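Local coordinates for leucine aminopeptidase (Fimbriiglobus ruber, PDB 7D1B), which probably acts as a zinc-dependent glutaminyl cyclase of the M28 peptidase family, converting N-terminal glutamine of peptides to pyroglutamate, at residues D132-A137 and E188-P193. Residues are numbered along the deposited sequence; the frame is centred on the assembly and turned at random.
With ZN (zinc ion), chain B.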
loop_
_atom_site.group_PDB
_atom_site.type_symbol
_atom_site.label_atom_id
_atom_site.label_comp_id
_atom_site.label_asym_id
_atom_site.label_seq_id
_atom_site.Cartn_x
_atom_site.Cartn_y
_atom_site.Cartn_z
ATOM N N ASP A 132 5.754 7.259 2.335
ATOM C CA ASP A 132 6.991 7.799 2.883
ATOM C C ASP A 132 8.079 6.739 2.781
ATOM O O ASP A 132 7.802 5.543 2.750
ATOM C CB ASP A 132 6.795 8.237 4.335
ATOM C CG ASP A 132 6.508 7.066 5.266
ATOM O OD1 ASP A 132 5.588 6.252 4.974
ATOM O OD2 ASP A 132 7.179 6.971 6.318
ATOM N N THR A 133 9.330 7.169 2.722
ATOM C CA THR A 133 10.435 6.221 2.738
ATOM C C THR A 133 11.183 6.335 4.055
ATOM O O THR A 133 11.346 7.430 4.610
ATOM C CB THR A 133 11.369 6.362 1.529
ATOM O OG1 THR A 133 11.966 7.669 1.492
ATOM C CG2 THR A 133 10.610 6.107 0.223
ATOM N N ARG A 134 11.641 5.199 4.554
ATOM C CA ARG A 134 12.337 5.167 5.829
ATOM C C ARG A 134 13.614 6.004 5.739
ATOM O O ARG A 134 14.302 5.976 4.715
ATOM C CB ARG A 134 12.709 3.725 6.144
ATOM C CG ARG A 134 13.056 3.478 7.590
ATOM C CD ARG A 134 13.385 2.001 7.806
ATOM N NE ARG A 134 13.775 1.748 9.180
ATOM C CZ ARG A 134 12.981 1.302 10.148
ATOM N NH1 ARG A 134 13.475 1.165 11.378
ATOM N NH2 ARG A 134 11.702 1.027 9.915
ATOM N N PRO A 135 13.972 6.747 6.788
ATOM C CA PRO A 135 15.145 7.628 6.670
ATOM C C PRO A 135 16.442 6.893 6.406
ATOM O O PRO A 135 17.343 7.474 5.790
ATOM C CB PRO A 135 15.155 8.392 8.002
ATOM C CG PRO A 135 13.680 8.449 8.376
ATOM C CD PRO A 135 13.159 7.076 7.975
ATOM N N ALA A 136 16.571 5.647 6.851
ATOM C CA ALA A 136 17.811 4.910 6.676
ATOM C C ALA A 136 17.495 3.441 6.458
ATOM O O ALA A 136 16.461 2.935 6.915
ATOM C CB ALA A 136 18.738 5.048 7.896
ATOM N N ALA A 137 18.419 2.761 5.777
ATOM C CA ALA A 137 18.338 1.316 5.550
ATOM C C ALA A 137 18.856 0.628 6.813
ATOM O O ALA A 137 19.996 0.168 6.895
ATOM C CB ALA A 137 19.156 0.934 4.324
ATOM N N GLU A 188 6.826 4.922 8.496
ATOM C CA GLU A 188 8.096 4.572 9.116
ATOM C C GLU A 188 9.087 5.730 8.996
ATOM O O GLU A 188 10.199 5.604 8.464
ATOM C CB GLU A 188 8.623 3.223 8.629
ATOM C CG GLU A 188 8.843 3.090 7.148
ATOM C CD GLU A 188 9.358 1.697 6.814
ATOM O OE1 GLU A 188 9.765 0.952 7.761
ATOM O OE2 GLU A 188 9.343 1.300 5.618
ATOM N N TYR A 189 8.689 6.861 9.582
ATOM C CA TYR A 189 9.543 8.035 9.725
ATOM C C TYR A 189 10.470 7.808 10.919
ATOM O O TYR A 189 10.391 8.476 11.955
ATOM C CB TYR A 189 8.652 9.262 9.881
ATOM C CG TYR A 189 9.379 10.571 10.056
ATOM C CD1 TYR A 189 10.280 11.024 9.106
ATOM C CD2 TYR A 189 9.149 11.365 11.174
ATOM C CE1 TYR A 189 10.952 12.233 9.271
ATOM C CE2 TYR A 189 9.803 12.578 11.342
ATOM C CZ TYR A 189 10.704 13.011 10.376
ATOM O OH TYR A 189 11.370 14.213 10.494
ATOM N N ILE A 190 11.338 6.810 10.781
ATOM C CA ILE A 190 12.116 6.298 11.906
ATOM C C ILE A 190 13.489 6.956 11.884
ATOM O O ILE A 190 14.374 6.571 11.107
ATOM C CB ILE A 190 12.220 4.772 11.885
ATOM C CG1 ILE A 190 10.837 4.119 11.793
ATOM C CG2 ILE A 190 13.011 4.285 13.115
ATOM C CD1 ILE A 190 9.812 4.555 12.855
ATOM N N LEU A 191 13.673 7.956 12.748
ATOM C CA LEU A 191 14.968 8.601 12.895
ATOM C C LEU A 191 15.812 7.904 13.944
ATOM O O LEU A 191 17.037 7.836 13.804
ATOM C CB LEU A 191 14.769 10.089 13.226
ATOM C CG LEU A 191 14.030 10.872 12.127
ATOM C CD1 LEU A 191 13.587 12.251 12.613
ATOM C CD2 LEU A 191 14.887 10.999 10.867
ATOM N N ASP A 192 15.173 7.395 14.984
ATOM C CA ASP A 192 15.822 6.631 16.041
ATOM C C ASP A 192 15.219 5.239 16.009
ATOM O O ASP A 192 14.039 5.073 16.368
ATOM C CB ASP A 192 15.533 7.305 17.380
ATOM C CG ASP A 192 15.900 6.440 18.562
ATOM O OD1 ASP A 192 16.713 5.500 18.396
ATOM O OD2 ASP A 192 15.393 6.722 19.681
ATOM N N PRO A 193 15.964 4.218 15.582
ATOM C CA PRO A 193 15.410 2.864 15.497
ATOM C C PRO A 193 15.387 2.132 16.823
ATOM O O PRO A 193 14.970 0.967 16.858
ATOM C CB PRO A 193 16.369 2.182 14.515
ATOM C CG PRO A 193 17.695 2.818 14.842
ATOM C CD PRO A 193 17.365 4.269 15.133
HETATM ZN ZN ZN B . 9.963 -0.543 5.460
HETATM O O HOH W 1 10.345 2.879 3.533
HETATM O O HOH W 2 8.762 -2.186 6.005
#
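Arg134 reaches across to Glu188 with its side chain at about a right angle to the glutamate's, and its NH2 makes a salt bridge to Glu188 OE1 at 2.9 Å. The oxygen lies in the guanidinium plane, whereas NH2 meets OE1 on its anti side, 32° out of the carboxylate plane. An arginine chain extended from CG to NE, with CG anti to the backbone N (chi1 -163°), brings the guanidinium this far. Ile190 CG1 lies over one guanidinium face, off its centre, and Ile190 CG2 sits 3.6 Å from Arg134 NH1. Beyond 132-137 and 188-193, His138 ND1 and Tyr204 OH are hydrogen-bonded to Arg134 NE and NH2, which probably helps to hold the plane.

Glu188 OE2 turns to the zinc ion at 1.9 Å, in a site completed by Asp155, His309 and a water. A second water bridges the loops, accepting from Arg134 N and donating to Glu188 OE2. At the backbone end of the glutamate, Glu188 N donates to the syn lone pair of Asp132 OD2 (3.0 Å, nearly straight at 165°), while Asp132 OD1 is taken by His130 and Glu187 N. Pro135 wedges against the backbone of 188-190, its CD 3.3 Å from Glu188 O, and its CG meets Leu191 CD2 at 3.8 Å.

The contact joins the loops that follow strands 123-130 and 178-184 of the central sheet, at the metal centre of this M28 fold. An alanine in place of Arg134 would probably leave Glu188 OE1 without its charged mate and the carboxylate freer to turn about the metal. The arrangement is that of a second-shell arginine that probably helps to orient a zinc ligand and is likely to offset part of its negative charge, while Asp132 holds the glutamate's backbone N and the bridging water ties its zinc-bound oxygen to Arg134 N.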